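Side-chain contacts in heme-binding protein A (Haemophilus parasuis 29755, PDB 3TPA), which probably serves as the solute-binding protein of a peptide-type ABC importer and belongs to a family of glutathione-binding proteins: residues Asn113-Thr118 and Thr181-Pro186; His109-Val114 and Glu168-Leu173; Thr296-Ile301 and Gly310-Asn315; Pro363-Pro366 and Arg370-Glu373; Glu59-Ser64 and Tyr70-Arg75. The protein carries 1 engineered substitution. All coordinates share one frame; numbering follows the deposited sequence.

Contact 1 of 5, residues Asn113-Thr118 and Thr181-Pro186; sequences NVSAGT and TLDQQP
The carboxylate of Asp183 is gripped at both oxygens, and the short bond of this contact falls on one of them: Ser115 OG donates to Asp183 OD2 at 2.7 Å. The hydroxyl meets that oxygen on its anti side, 17° out of the carboxylate plane. Asp183 OD1 is held by Arg103 in a salt bridge and by the hydroxyl of Ser22, so a serine, an arginine and a second serine fix the rotation of the group. Ser115 CB stands 3.2 Å from Asp183 OD2. Ser115 OG lies beside its own backbone N and anti to the carbonyl carbon (chi1 -70°), which turns it to the helix 181-184. Val114 adds a methyl group, CG1, 3.9 Å from Asp183 OD2, its side chain crossing the aspartate at a slant. A water extends the link, donating to Ser115 OG at 3.0 Å and accepting from Gln184 NE2 at 2.6 Å. The contact thus ties the loop that follows helix 94-105 to the short helix 181-184. With Asp183 buried and the arginine charge beside it, the carboxylate would be expected to stay ionised, its negative charge balanced by Arg103 and probably stabilised further by the two hydroxyls.

Contact 2 of 5, residues His109-Val114 and Glu168-Leu173; sequences HPYHNV and EYADQL
Tyr111 reaches from its loop to helix 167-175 and does nearly all the touching here. The polar part across the contact is one hydrogen bond: Tyr111 OH donates to Ala170 O at 2.8 Å. The hydroxyl approaches in the carbonyl plane on a lone pair, with a C=O...donor angle of 117°, and the accepting oxygen lies at the edge of the tyrosine ring. A second hydrogen bond, within the loop, steadies the base of Tyr111: its N donates to His109 ND1 at 3.1 Å, 168° at the hydrogen and close to the imidazole plane. Chi1 of Tyr111 is -97°, off the usual staggered values, and carries the ring to the helix. The apolar contact joins Tyr111 CE1 to Ala170 CB at 3.8 Å. Tyr111 OH also makes a van der Waals contact with Leu173 CB at 3.6 Å, one turn further along the helix. Leu182 and Pro179 pack on the tyrosine, and Phe99 of helix 94-105 touches Ala170. The bond to His109 ND1 implies that this nitrogen carries its lone pair rather than a proton, so a neutral ring would have its hydrogen on NE2. The buried phenol hydroxyl is satisfied by a main-chain oxygen, with Ala170 CB and Leu173 CB close beside it.

Contact 3 of 5, residues Thr296-Ile301 and Gly310-Asn315; sequences TDKKAI and GTVATN
A helix start and an edge strand meet here: helix 298-306 begins with a capped N-terminus, and the chain soon returns as strand 310-312, at the margin of a six-stranded mixed sheet. Asp297 is the N-cap, its OD1 accepting from Ala300 N at 3.2 Å. The amide comes from above the carboxylate plane, 66° out of it. Across the contact the first turn of the helix lies against Val312, whose two methyl branches divide the work. Val312 CG1, anti to the backbone N (chi1 168°), stands 4.1 Å from Lys298 CB. The other branch, Val312 CG2, lies 4.0 Å from Lys299 CA and equally far from Lys298 O, so the valine rests against helix backbone as well as side chain. These are ordinary van der Waals contacts. Lys298 then runs extended beyond CG and carries its ammonium toward Ala313. There Lys298 NZ is 3.9 Å from Ala313 O, and a water closes the gap, accepting from Lys298 NZ at 2.8 Å and donating to Ala313 O at 2.7 Å. The same ammonium donates to Pro480 O and bonds His293 NE2, so three partners hold it in place. Lys299 turns its end away to a salt bridge with Asp303. Strand 310-312 pairs with the long strand 478-491, Thr311 bonding to His483, and Ala313 continues the pairing with Phe481. The arrangement is a helix followed by an antiparallel edge strand, with an aspartate N-cap at the helix start.

Contact 4 of 5, residues Pro363-Pro366 and Arg370-Glu373; sequences PSNP and RTAE
Asn365 and Thr371 lie 8.6 Å apart at their CA atoms, the first in an extended part of the loop before helix 368-381 and the second in the opening turn of that helix. Their side chains come from opposite directions and meet at a single hydrogen bond, in which Asn365 ND2 donates to Thr371 OG1 at 3.1 Å. The bond is nearly straight, 163° at the hydrogen, and the hydroxyl oxygen lies in the plane of the amide. Asn365 CG points opposite its own backbone N (chi1 -168°), which extends the amide from the loop toward the helix. Thr371 OG1 takes the place beside its backbone N, while its methyl group, CG2, lies 4.1 Å from Asn365 ND2. Both polar ends have a second partner in Asn367: Asn365 OD1 accepts from Asn367 N, an Asx turn leading into the helix, and Thr371 OG1 donates to Asn367 O. The amide is therefore held at its oxygen and its nitrogen, which fixes its flip, and the buried threonine hydroxyl both accepts and donates. Asn367 OD1 in turn accepts from Arg370 N, at the start of the helix. Round this small polar cluster, Val305 of helix 298-306 and Phe481 of strand 478-491 touch both Asn365 and Thr371, while Tyr306 lies against Asn365 and Pro366; the neighbouring Ala372 faces Leu388 of strand 384-389.

Contact 5 of 5, residues Glu59-Ser64 and Tyr70-Arg75; sequences ERWEIS and YTFYLR
Arg60 lays its guanidinium flat on the Tyr73 ring, the two planes tilted by 18° and their centres 3.9 Å apart. The stack is offset: Arg60 NH2 sits toward the ring's rim, 3.4 Å from Tyr73 CE2, in an off-centre cation-pi contact. Glu62 stands at the edge of the same ring, its carboxylate plane almost perpendicular to it (87°). Tyr73 OH donates to Glu62 OE1 at 2.7 Å, while Arg60 NH1 forms a salt bridge with Glu62 OE2 at 3.0 Å, each from out of the carboxylate plane, so the carboxylate ties the guanidinium to the ring that the guanidinium covers. Arg60 CG fits between backbone N and carbonyl carbon (chi1 65°), and an extended chain then lies over the ring. On the other face of the sheet, Ile63 and Tyr70 run side by side, with Ile63 CG1 over the ring at 4.0 Å from its centroid in a CH-pi contact. Trp61 CB packs on Phe72 CD1 at 3.7 Å, though their rings are slid apart and barely overlap. In the backbone, Arg60 with Tyr73 and Glu62 with Thr71 are hydrogen-bonded pairs; Trp61 with Phe72 and Ile63 with Tyr70 are non-hydrogen-bonded. Glu59 N also donates to Tyr73 O at 2.8 Å, putting Glu59 and Arg60 both opposite Tyr73. This is an antiparallel beta hairpin with a classic bulge, within a five-stranded sheet.

Along the chain contact 5 comes first, then the start shared by contacts 1 and 2, then contacts 3 and 4. Contacts 1 and 2 have centres 9 Å apart and share Asn113 and Val114; there one loop meets the successive helices 167-175 and 181-184, and Tyr169 OH probably bonds Gln185 O. Contact 5, in the antiparallel sheet, lies about 28 Å from contact 1 between centres. Contacts 3 and 4 have centres 11 Å apart and touch through Ile301 and Thr371, beside the six-stranded mixed sheet. Contact 3 lies across the chain's centre from contacts 1, 2 and 5, consistent with the separate lobes of a solute-binding protein.

Contact 1 of 5, residues Asn113-Thr118 and Thr181-Pro186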
# COMPACT_ATOMS: atom_id res chain seq x y z
N ASN A 113 1.45 15.88 19.91
CA ASN A 113 1.74 14.81 20.87
C ASN A 113 0.52 14.31 21.60
O ASN A 113 0.61 13.55 22.56
CB ASN A 113 2.76 15.27 21.90
CG ASN A 113 4.12 15.48 21.31
OD1 ASN A 113 4.60 14.66 20.53
ND2 ASN A 113 4.75 16.60 21.65
N VAL A 114 -0.65 14.75 21.16
CA VAL A 114 -1.87 14.25 21.73
C VAL A 114 -1.96 12.77 21.35
O VAL A 114 -1.60 12.38 20.24
CB VAL A 114 -3.08 15.07 21.24
CG1 VAL A 114 -4.37 14.36 21.54
CG2 VAL A 114 -3.06 16.44 21.91
N SER A 115 -2.37 11.96 22.32
CA SER A 115 -2.41 10.51 22.16
C SER A 115 -1.04 9.90 21.97
O SER A 115 -0.92 8.77 21.51
CB SER A 115 -3.31 10.13 20.98
OG SER A 115 -4.67 10.40 21.29
N ALA A 116 0.00 10.64 22.33
CA ALA A 116 1.35 10.12 22.16
C ALA A 116 1.47 9.67 20.71
O ALA A 116 2.13 8.67 20.41
CB ALA A 116 1.60 8.96 23.12
N GLY A 117 0.82 10.41 19.83
CA GLY A 117 0.71 10.04 18.43
C GLY A 117 2.02 10.04 17.66
O GLY A 117 2.91 10.85 17.93
N THR A 118 2.11 9.14 16.69
CA THR A 118 3.26 9.00 15.80
C THR A 118 2.76 9.04 14.37
O THR A 118 1.83 8.32 14.02
CB THR A 118 3.92 7.66 16.01
OG1 THR A 118 2.89 6.67 16.03
CG2 THR A 118 4.65 7.61 17.35
N THR A 181 -9.86 12.62 22.96
CA THR A 181 -11.15 12.21 22.44
C THR A 181 -11.19 12.35 20.92
O THR A 181 -11.97 11.68 20.25
CB THR A 181 -12.28 13.00 23.09
OG1 THR A 181 -12.29 12.73 24.50
CG2 THR A 181 -13.62 12.58 22.51
N LEU A 182 -10.35 13.24 20.38
CA LEU A 182 -10.31 13.48 18.94
C LEU A 182 -9.94 12.18 18.24
O LEU A 182 -10.46 11.87 17.17
CB LEU A 182 -9.28 14.56 18.59
CG LEU A 182 -9.29 15.09 17.14
CD1 LEU A 182 -10.50 15.97 16.85
CD2 LEU A 182 -8.01 15.84 16.85
N ASP A 183 -9.06 11.42 18.86
CA ASP A 183 -8.57 10.19 18.25
C ASP A 183 -9.44 8.97 18.59
O ASP A 183 -9.47 8.01 17.83
CB ASP A 183 -7.12 9.94 18.67
CG ASP A 183 -6.19 11.02 18.19
OD1 ASP A 183 -6.26 11.36 16.99
OD2 ASP A 183 -5.41 11.55 19.01
N GLN A 184 -10.15 9.03 19.71
CA GLN A 184 -10.89 7.87 20.20
C GLN A 184 -12.35 7.87 19.81
O GLN A 184 -12.96 6.81 19.72
CB GLN A 184 -10.77 7.77 21.72
CG GLN A 184 -9.35 7.54 22.20
CD GLN A 184 -9.20 7.79 23.68
OE1 GLN A 184 -10.18 8.04 24.38
NE2 GLN A 184 -7.97 7.72 24.17
N GLN A 185 -12.91 9.05 19.59
CA GLN A 185 -14.31 9.18 19.20
C GLN A 185 -14.37 9.99 17.92
O GLN A 185 -14.62 11.20 17.95
CB GLN A 185 -15.11 9.87 20.31
CG GLN A 185 -14.79 9.36 21.69
CD GLN A 185 -15.41 8.01 21.97
OE1 GLN A 185 -16.38 7.62 21.32
NE2 GLN A 185 -14.84 7.29 22.93
N PRO A 186 -14.13 9.33 16.79
CA PRO A 186 -13.91 10.05 15.52
C PRO A 186 -15.15 10.77 15.01
O PRO A 186 -16.27 10.25 15.08
CB PRO A 186 -13.48 8.93 14.55
CG PRO A 186 -14.00 7.65 15.18
CD PRO A 186 -13.91 7.88 16.66
O HOH W 1 -6.01 7.97 22.53

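Contact 2 of 5, residues His109-Val114 and Glu168-Leu173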
# COMPACT_ATOMS: atom_id res chain seq x y z
N HIS A 109 2.93 21.94 17.16
CA HIS A 109 1.48 22.01 17.12
C HIS A 109 0.94 21.41 18.40
O HIS A 109 1.47 20.41 18.87
CB HIS A 109 0.94 21.24 15.90
CG HIS A 109 -0.48 21.58 15.56
ND1 HIS A 109 -1.55 21.10 16.28
CD2 HIS A 109 -1.00 22.37 14.59
CE1 HIS A 109 -2.67 21.58 15.76
NE2 HIS A 109 -2.36 22.35 14.74
N PRO A 110 -0.07 22.06 19.01
CA PRO A 110 -0.67 21.58 20.26
C PRO A 110 -1.20 20.15 20.18
O PRO A 110 -1.25 19.47 21.21
CB PRO A 110 -1.83 22.56 20.48
CG PRO A 110 -1.41 23.81 19.80
CD PRO A 110 -0.63 23.36 18.60
N TYR A 111 -1.62 19.68 19.01
CA TYR A 111 -2.14 18.31 18.93
C TYR A 111 -1.08 17.30 18.49
O TYR A 111 -1.36 16.11 18.39
CB TYR A 111 -3.38 18.23 18.01
CG TYR A 111 -4.71 18.28 18.74
CD1 TYR A 111 -5.30 19.50 19.10
CD2 TYR A 111 -5.38 17.10 19.10
CE1 TYR A 111 -6.52 19.53 19.77
CE2 TYR A 111 -6.59 17.13 19.75
CZ TYR A 111 -7.15 18.34 20.09
OH TYR A 111 -8.36 18.35 20.75
N HIS A 112 0.14 17.78 18.25
CA HIS A 112 1.20 16.92 17.70
C HIS A 112 1.54 15.71 18.59
O HIS A 112 1.88 14.65 18.08
CB HIS A 112 2.48 17.73 17.43
CG HIS A 112 3.53 16.97 16.68
ND1 HIS A 112 3.54 16.86 15.31
CD2 HIS A 112 4.61 16.28 17.12
CE1 HIS A 112 4.58 16.15 14.92
NE2 HIS A 112 5.25 15.78 16.00
N ASN A 113 1.45 15.88 19.91
CA ASN A 113 1.74 14.81 20.87
C ASN A 113 0.52 14.31 21.60
O ASN A 113 0.61 13.55 22.56
CB ASN A 113 2.76 15.27 21.90
CG ASN A 113 4.12 15.48 21.31
OD1 ASN A 113 4.60 14.66 20.53
ND2 ASN A 113 4.75 16.60 21.65
N VAL A 114 -0.65 14.75 21.16
CA VAL A 114 -1.87 14.25 21.73
C VAL A 114 -1.96 12.77 21.35
O VAL A 114 -1.60 12.38 20.24
CB VAL A 114 -3.08 15.07 21.24
CG1 VAL A 114 -4.37 14.36 21.54
CG2 VAL A 114 -3.06 16.44 21.91
N GLU A 168 -12.97 22.51 14.82
CA GLU A 168 -13.94 23.00 15.81
C GLU A 168 -14.04 21.99 16.97
O GLU A 168 -13.97 22.35 18.15
CB GLU A 168 -15.31 23.26 15.18
CG GLU A 168 -16.35 23.79 16.15
CD GLU A 168 -17.55 24.41 15.46
OE1 GLU A 168 -17.86 24.04 14.30
OE2 GLU A 168 -18.20 25.27 16.09
N TYR A 169 -14.20 20.72 16.61
CA TYR A 169 -14.22 19.63 17.57
C TYR A 169 -12.90 19.58 18.34
O TYR A 169 -12.90 19.48 19.57
CB TYR A 169 -14.42 18.34 16.79
CG TYR A 169 -14.62 17.04 17.56
CD1 TYR A 169 -15.39 16.99 18.72
CD2 TYR A 169 -14.06 15.86 17.08
CE1 TYR A 169 -15.58 15.75 19.40
CE2 TYR A 169 -14.25 14.65 17.73
CZ TYR A 169 -15.00 14.60 18.89
OH TYR A 169 -15.17 13.38 19.52
N ALA A 170 -11.79 19.65 17.62
CA ALA A 170 -10.47 19.62 18.27
C ALA A 170 -10.28 20.82 19.22
O ALA A 170 -9.76 20.68 20.33
CB ALA A 170 -9.37 19.59 17.23
N ASP A 171 -10.70 22.01 18.79
CA ASP A 171 -10.64 23.17 19.67
C ASP A 171 -11.44 22.92 20.93
O ASP A 171 -10.96 23.17 22.04
CB ASP A 171 -11.13 24.45 18.96
CG ASP A 171 -10.15 24.96 17.92
OD1 ASP A 171 -8.99 24.52 17.94
OD2 ASP A 171 -10.53 25.81 17.10
N GLN A 172 -12.67 22.43 20.77
CA GLN A 172 -13.55 22.20 21.92
C GLN A 172 -12.92 21.23 22.91
O GLN A 172 -12.94 21.48 24.11
CB GLN A 172 -14.92 21.65 21.49
CG GLN A 172 -15.85 21.41 22.67
CD GLN A 172 -17.12 20.67 22.31
OE1 GLN A 172 -17.99 21.21 21.62
NE2 GLN A 172 -17.25 19.43 22.77
N LEU A 173 -12.39 20.13 22.40
CA LEU A 173 -11.83 19.08 23.25
C LEU A 173 -10.61 19.56 24.02
O LEU A 173 -10.41 19.19 25.17
CB LEU A 173 -11.48 17.83 22.45
CG LEU A 173 -12.68 17.12 21.84
CD1 LEU A 173 -12.23 16.10 20.80
CD2 LEU A 173 -13.52 16.46 22.94

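Contact 3 of 5, residues Thr296-Ile301 and Gly310-Asn315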
# COMPACT_ATOMS: atom_id res chain seq x y z
N THR A 296 15.88 -19.19 -12.30
CA THR A 296 14.86 -18.95 -11.29
C THR A 296 13.53 -19.42 -11.87
O THR A 296 13.00 -18.83 -12.82
CB THR A 296 14.79 -17.44 -10.86
OG1 THR A 296 16.06 -17.03 -10.35
CG2 THR A 296 13.74 -17.22 -9.75
N ASP A 297 13.01 -20.52 -11.32
CA ASP A 297 11.76 -21.12 -11.78
C ASP A 297 10.60 -20.39 -11.11
O ASP A 297 10.16 -20.79 -10.05
CB ASP A 297 11.72 -22.60 -11.39
CG ASP A 297 10.67 -23.39 -12.16
OD1 ASP A 297 9.71 -22.79 -12.66
OD2 ASP A 297 10.81 -24.64 -12.25
N LYS A 298 10.14 -19.30 -11.72
CA LYS A 298 9.13 -18.45 -11.09
C LYS A 298 7.78 -19.16 -10.95
O LYS A 298 7.11 -19.03 -9.94
CB LYS A 298 8.96 -17.13 -11.85
CG LYS A 298 10.27 -16.30 -12.00
CD LYS A 298 10.05 -15.01 -12.79
CE LYS A 298 11.38 -14.32 -13.12
NZ LYS A 298 11.18 -12.96 -13.72
N LYS A 299 7.37 -19.89 -11.99
CA LYS A 299 6.10 -20.62 -11.94
C LYS A 299 6.10 -21.65 -10.80
O LYS A 299 5.12 -21.76 -10.07
CB LYS A 299 5.81 -21.32 -13.26
CG LYS A 299 4.46 -22.05 -13.31
CD LYS A 299 4.39 -23.01 -14.50
CE LYS A 299 3.00 -23.64 -14.66
NZ LYS A 299 2.59 -24.48 -13.50
N ALA A 300 7.20 -22.40 -10.66
CA ALA A 300 7.35 -23.34 -9.54
C ALA A 300 7.22 -22.64 -8.19
O ALA A 300 6.54 -23.11 -7.30
CB ALA A 300 8.70 -24.07 -9.62
N ILE A 301 7.90 -21.50 -8.04
CA ILE A 301 7.86 -20.75 -6.79
C ILE A 301 6.45 -20.30 -6.44
O ILE A 301 5.95 -20.56 -5.36
CB ILE A 301 8.79 -19.52 -6.85
CG1 ILE A 301 10.23 -19.98 -6.99
CG2 ILE A 301 8.63 -18.64 -5.61
CD1 ILE A 301 11.22 -18.86 -7.24
N GLY A 310 -1.25 -15.91 -5.70
CA GLY A 310 -0.14 -15.12 -6.22
C GLY A 310 -0.05 -15.26 -7.71
O GLY A 310 -0.59 -16.19 -8.29
N THR A 311 0.64 -14.31 -8.36
CA THR A 311 0.86 -14.40 -9.79
C THR A 311 2.31 -14.12 -10.11
O THR A 311 2.96 -13.32 -9.44
CB THR A 311 0.02 -13.38 -10.55
OG1 THR A 311 0.48 -12.07 -10.24
CG2 THR A 311 -1.43 -13.49 -10.16
N VAL A 312 2.79 -14.77 -11.17
CA VAL A 312 4.16 -14.57 -11.63
C VAL A 312 4.35 -13.12 -12.09
O VAL A 312 3.57 -12.61 -12.88
CB VAL A 312 4.48 -15.54 -12.79
CG1 VAL A 312 5.77 -15.15 -13.49
CG2 VAL A 312 4.58 -16.96 -12.28
N ALA A 313 5.40 -12.46 -11.59
CA ALA A 313 5.70 -11.07 -11.99
C ALA A 313 6.55 -11.03 -13.27
O ALA A 313 7.53 -11.77 -13.40
CB ALA A 313 6.42 -10.33 -10.88
N THR A 314 6.18 -10.16 -14.20
CA THR A 314 7.01 -9.91 -15.38
C THR A 314 7.69 -8.55 -15.28
O THR A 314 8.81 -8.37 -15.75
CB THR A 314 6.20 -9.97 -16.67
OG1 THR A 314 5.15 -9.00 -16.61
CG2 THR A 314 5.58 -11.36 -16.84
N ASN A 315 6.97 -7.61 -14.67
CA ASN A 315 7.45 -6.25 -14.39
C ASN A 315 7.70 -6.11 -12.89
O ASN A 315 7.22 -6.94 -12.09
CB ASN A 315 6.37 -5.23 -14.75
CG ASN A 315 6.25 -4.99 -16.25
OD1 ASN A 315 6.40 -3.86 -16.73
ND2 ASN A 315 5.95 -6.05 -16.99
O HOH W 2 8.91 -13.13 -15.27

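Contact 4 of 5, residues Pro363-Pro366 and Arg370-Glu373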
# COMPACT_ATOMS: atom_id res chain seq x y z
N PRO A 363 2.78 -10.64 3.63
CA PRO A 363 1.81 -10.98 2.58
C PRO A 363 2.46 -11.09 1.21
O PRO A 363 2.10 -11.97 0.44
CB PRO A 363 0.83 -9.81 2.61
CG PRO A 363 0.84 -9.38 4.07
CD PRO A 363 2.27 -9.58 4.52
N SER A 364 3.44 -10.23 0.92
CA SER A 364 4.15 -10.30 -0.37
C SER A 364 4.79 -11.66 -0.60
O SER A 364 4.93 -12.09 -1.75
CB SER A 364 5.19 -9.17 -0.50
OG SER A 364 6.15 -9.18 0.55
N ASN A 365 5.19 -12.33 0.48
CA ASN A 365 5.74 -13.69 0.37
C ASN A 365 5.49 -14.53 1.63
O ASN A 365 6.19 -14.39 2.63
CB ASN A 365 7.25 -13.67 0.02
CG ASN A 365 7.77 -15.04 -0.38
OD1 ASN A 365 7.18 -16.05 -0.03
ND2 ASN A 365 8.89 -15.07 -1.12
N PRO A 366 4.48 -15.42 1.58
CA PRO A 366 4.06 -16.23 2.73
C PRO A 366 5.00 -17.40 3.06
O PRO A 366 4.77 -18.09 4.05
CB PRO A 366 2.71 -16.79 2.28
CG PRO A 366 2.82 -16.88 0.81
CD PRO A 366 3.63 -15.67 0.40
N ARG A 370 10.67 -21.64 1.64
CA ARG A 370 10.45 -22.53 0.50
C ARG A 370 10.89 -21.90 -0.81
O ARG A 370 11.42 -22.58 -1.68
CB ARG A 370 8.99 -22.99 0.40
CG ARG A 370 8.75 -23.92 -0.80
CD ARG A 370 9.34 -25.31 -0.55
NE ARG A 370 9.03 -26.26 -1.62
CZ ARG A 370 7.84 -26.81 -1.82
NH1 ARG A 370 6.81 -26.52 -1.04
NH2 ARG A 370 7.68 -27.67 -2.82
N THR A 371 10.67 -20.60 -0.96
CA THR A 371 11.21 -19.84 -2.08
C THR A 371 12.71 -20.10 -2.15
O THR A 371 13.24 -20.53 -3.17
CB THR A 371 10.97 -18.32 -1.89
OG1 THR A 371 9.58 -18.05 -1.72
CG2 THR A 371 11.50 -17.53 -3.10
N ALA A 372 13.41 -19.86 -1.05
CA ALA A 372 14.86 -20.04 -1.03
C ALA A 372 15.29 -21.47 -1.41
O ALA A 372 16.28 -21.66 -2.11
CB ALA A 372 15.42 -19.66 0.35
N GLU A 373 14.55 -22.46 -0.93
CA GLU A 373 14.92 -23.86 -1.17
C GLU A 373 14.81 -24.23 -2.64
O GLU A 373 15.67 -24.92 -3.19
CB GLU A 373 14.03 -24.81 -0.33
CG GLU A 373 14.42 -24.87 1.12
CD GLU A 373 13.39 -25.59 1.98
OE1 GLU A 373 12.34 -26.00 1.44
OE2 GLU A 373 13.64 -25.72 3.20

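Contact 5 of 5, residues Glu59-Ser64 and Tyr70-Arg75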
# COMPACT_ATOMS: atom_id res chain seq x y z
N GLU A 59 -13.51 20.38 -4.30
CA GLU A 59 -14.38 20.20 -5.45
C GLU A 59 -13.53 20.25 -6.70
O GLU A 59 -13.85 19.62 -7.70
CB GLU A 59 -15.48 21.27 -5.48
CG GLU A 59 -14.97 22.68 -5.68
CD GLU A 59 -16.06 23.71 -5.46
OE1 GLU A 59 -17.24 23.33 -5.30
OE2 GLU A 59 -15.73 24.92 -5.43
N ARG A 60 -12.44 21.00 -6.64
CA ARG A 60 -11.49 21.03 -7.74
C ARG A 60 -10.12 21.49 -7.25
O ARG A 60 -9.99 21.97 -6.13
CB ARG A 60 -11.99 21.90 -8.89
CG ARG A 60 -12.11 23.37 -8.55
CD ARG A 60 -12.42 24.21 -9.80
NE ARG A 60 -12.22 25.62 -9.50
CZ ARG A 60 -11.14 26.31 -9.83
NH1 ARG A 60 -10.16 25.73 -10.51
NH2 ARG A 60 -11.04 27.59 -9.48
N TRP A 61 -9.10 21.31 -8.09
CA TRP A 61 -7.75 21.73 -7.73
C TRP A 61 -6.96 22.12 -8.96
O TRP A 61 -7.27 21.70 -10.08
CB TRP A 61 -7.01 20.64 -6.94
CG TRP A 61 -6.73 19.38 -7.71
CD1 TRP A 61 -5.56 19.04 -8.33
CD2 TRP A 61 -7.64 18.30 -7.95
NE1 TRP A 61 -5.69 17.81 -8.94
CE2 TRP A 61 -6.96 17.34 -8.72
CE3 TRP A 61 -8.97 18.06 -7.60
CZ2 TRP A 61 -7.56 16.17 -9.14
CZ3 TRP A 61 -9.56 16.90 -8.01
CH2 TRP A 61 -8.86 15.96 -8.78
N GLU A 62 -5.94 22.95 -8.74
CA GLU A 62 -5.05 23.41 -9.79
C GLU A 62 -3.61 23.17 -9.37
O GLU A 62 -3.26 23.28 -8.19
CB GLU A 62 -5.25 24.91 -10.02
CG GLU A 62 -6.66 25.29 -10.43
CD GLU A 62 -6.86 26.79 -10.48
OE1 GLU A 62 -6.14 27.51 -9.75
OE2 GLU A 62 -7.73 27.26 -11.25
N ILE A 63 -2.76 22.83 -10.34
CA ILE A 63 -1.34 22.67 -10.07
C ILE A 63 -0.58 23.64 -10.96
O ILE A 63 -0.79 23.68 -12.17
CB ILE A 63 -0.88 21.23 -10.32
CG1 ILE A 63 -1.66 20.26 -9.43
CG2 ILE A 63 0.63 21.10 -10.04
CD1 ILE A 63 -1.66 18.80 -9.89
N SER A 64 0.29 24.43 -10.36
CA SER A 64 1.05 25.42 -11.09
C SER A 64 1.94 24.76 -12.14
O SER A 64 2.20 23.55 -12.08
CB SER A 64 1.90 26.25 -10.13
OG SER A 64 2.76 25.41 -9.39
N TYR A 70 0.06 23.48 -5.14
CA TYR A 70 -1.23 22.82 -5.27
C TYR A 70 -2.30 23.67 -4.60
O TYR A 70 -2.19 24.00 -3.42
CB TYR A 70 -1.18 21.45 -4.59
CG TYR A 70 -0.37 20.43 -5.35
CD1 TYR A 70 -0.98 19.31 -5.92
CD2 TYR A 70 1.00 20.60 -5.54
CE1 TYR A 70 -0.23 18.38 -6.63
CE2 TYR A 70 1.75 19.69 -6.26
CZ TYR A 70 1.13 18.58 -6.80
OH TYR A 70 1.88 17.65 -7.50
N THR A 71 -3.32 24.05 -5.36
CA THR A 71 -4.38 24.88 -4.81
C THR A 71 -5.68 24.12 -4.81
O THR A 71 -6.16 23.72 -5.87
CB THR A 71 -4.59 26.18 -5.61
OG1 THR A 71 -3.34 26.85 -5.77
CG2 THR A 71 -5.58 27.10 -4.88
N PHE A 72 -6.25 23.89 -3.63
CA PHE A 72 -7.47 23.11 -3.49
C PHE A 72 -8.60 24.05 -3.16
O PHE A 72 -8.51 24.83 -2.22
CB PHE A 72 -7.33 22.08 -2.36
CG PHE A 72 -6.28 21.06 -2.63
CD1 PHE A 72 -6.57 19.91 -3.35
CD2 PHE A 72 -4.98 21.28 -2.20
CE1 PHE A 72 -5.58 18.99 -3.63
CE2 PHE A 72 -3.99 20.36 -2.48
CZ PHE A 72 -4.28 19.22 -3.19
N TYR A 73 -9.66 23.98 -3.96
CA TYR A 73 -10.88 24.76 -3.73
C TYR A 73 -11.93 23.86 -3.08
O TYR A 73 -12.42 22.92 -3.70
CB TYR A 73 -11.40 25.36 -5.04
CG TYR A 73 -10.36 26.21 -5.74
CD1 TYR A 73 -10.16 27.53 -5.37
CD2 TYR A 73 -9.57 25.69 -6.75
CE1 TYR A 73 -9.21 28.32 -6.00
CE2 TYR A 73 -8.61 26.47 -7.39
CZ TYR A 73 -8.43 27.78 -7.00
OH TYR A 73 -7.48 28.53 -7.64
N LEU A 74 -12.28 24.18 -1.85
CA LEU A 74 -13.11 23.29 -1.03
C LEU A 74 -14.60 23.33 -1.36
O LEU A 74 -15.19 24.40 -1.54
CB LEU A 74 -12.89 23.59 0.45
CG LEU A 74 -11.43 23.63 0.95
CD1 LEU A 74 -11.38 23.98 2.42
CD2 LEU A 74 -10.72 22.29 0.70
N ARG A 75 -15.20 22.15 -1.45
CA ARG A 75 -16.65 21.94 -1.57
C ARG A 75 -17.36 22.72 -0.47
O ARG A 75 -16.93 22.72 0.68
CB ARG A 75 -16.93 20.44 -1.37
CG ARG A 75 -18.32 19.98 -1.69
CD ARG A 75 -18.36 18.44 -1.70
NE ARG A 75 -17.35 17.89 -2.59
CZ ARG A 75 -17.49 17.76 -3.91
NH1 ARG A 75 -16.50 17.25 -4.64
NH2 ARG A 75 -18.61 18.15 -4.50
O HOH W 3 -14.64 26.39 -3.51
O HOH W 4 -1.83 25.95 -7.76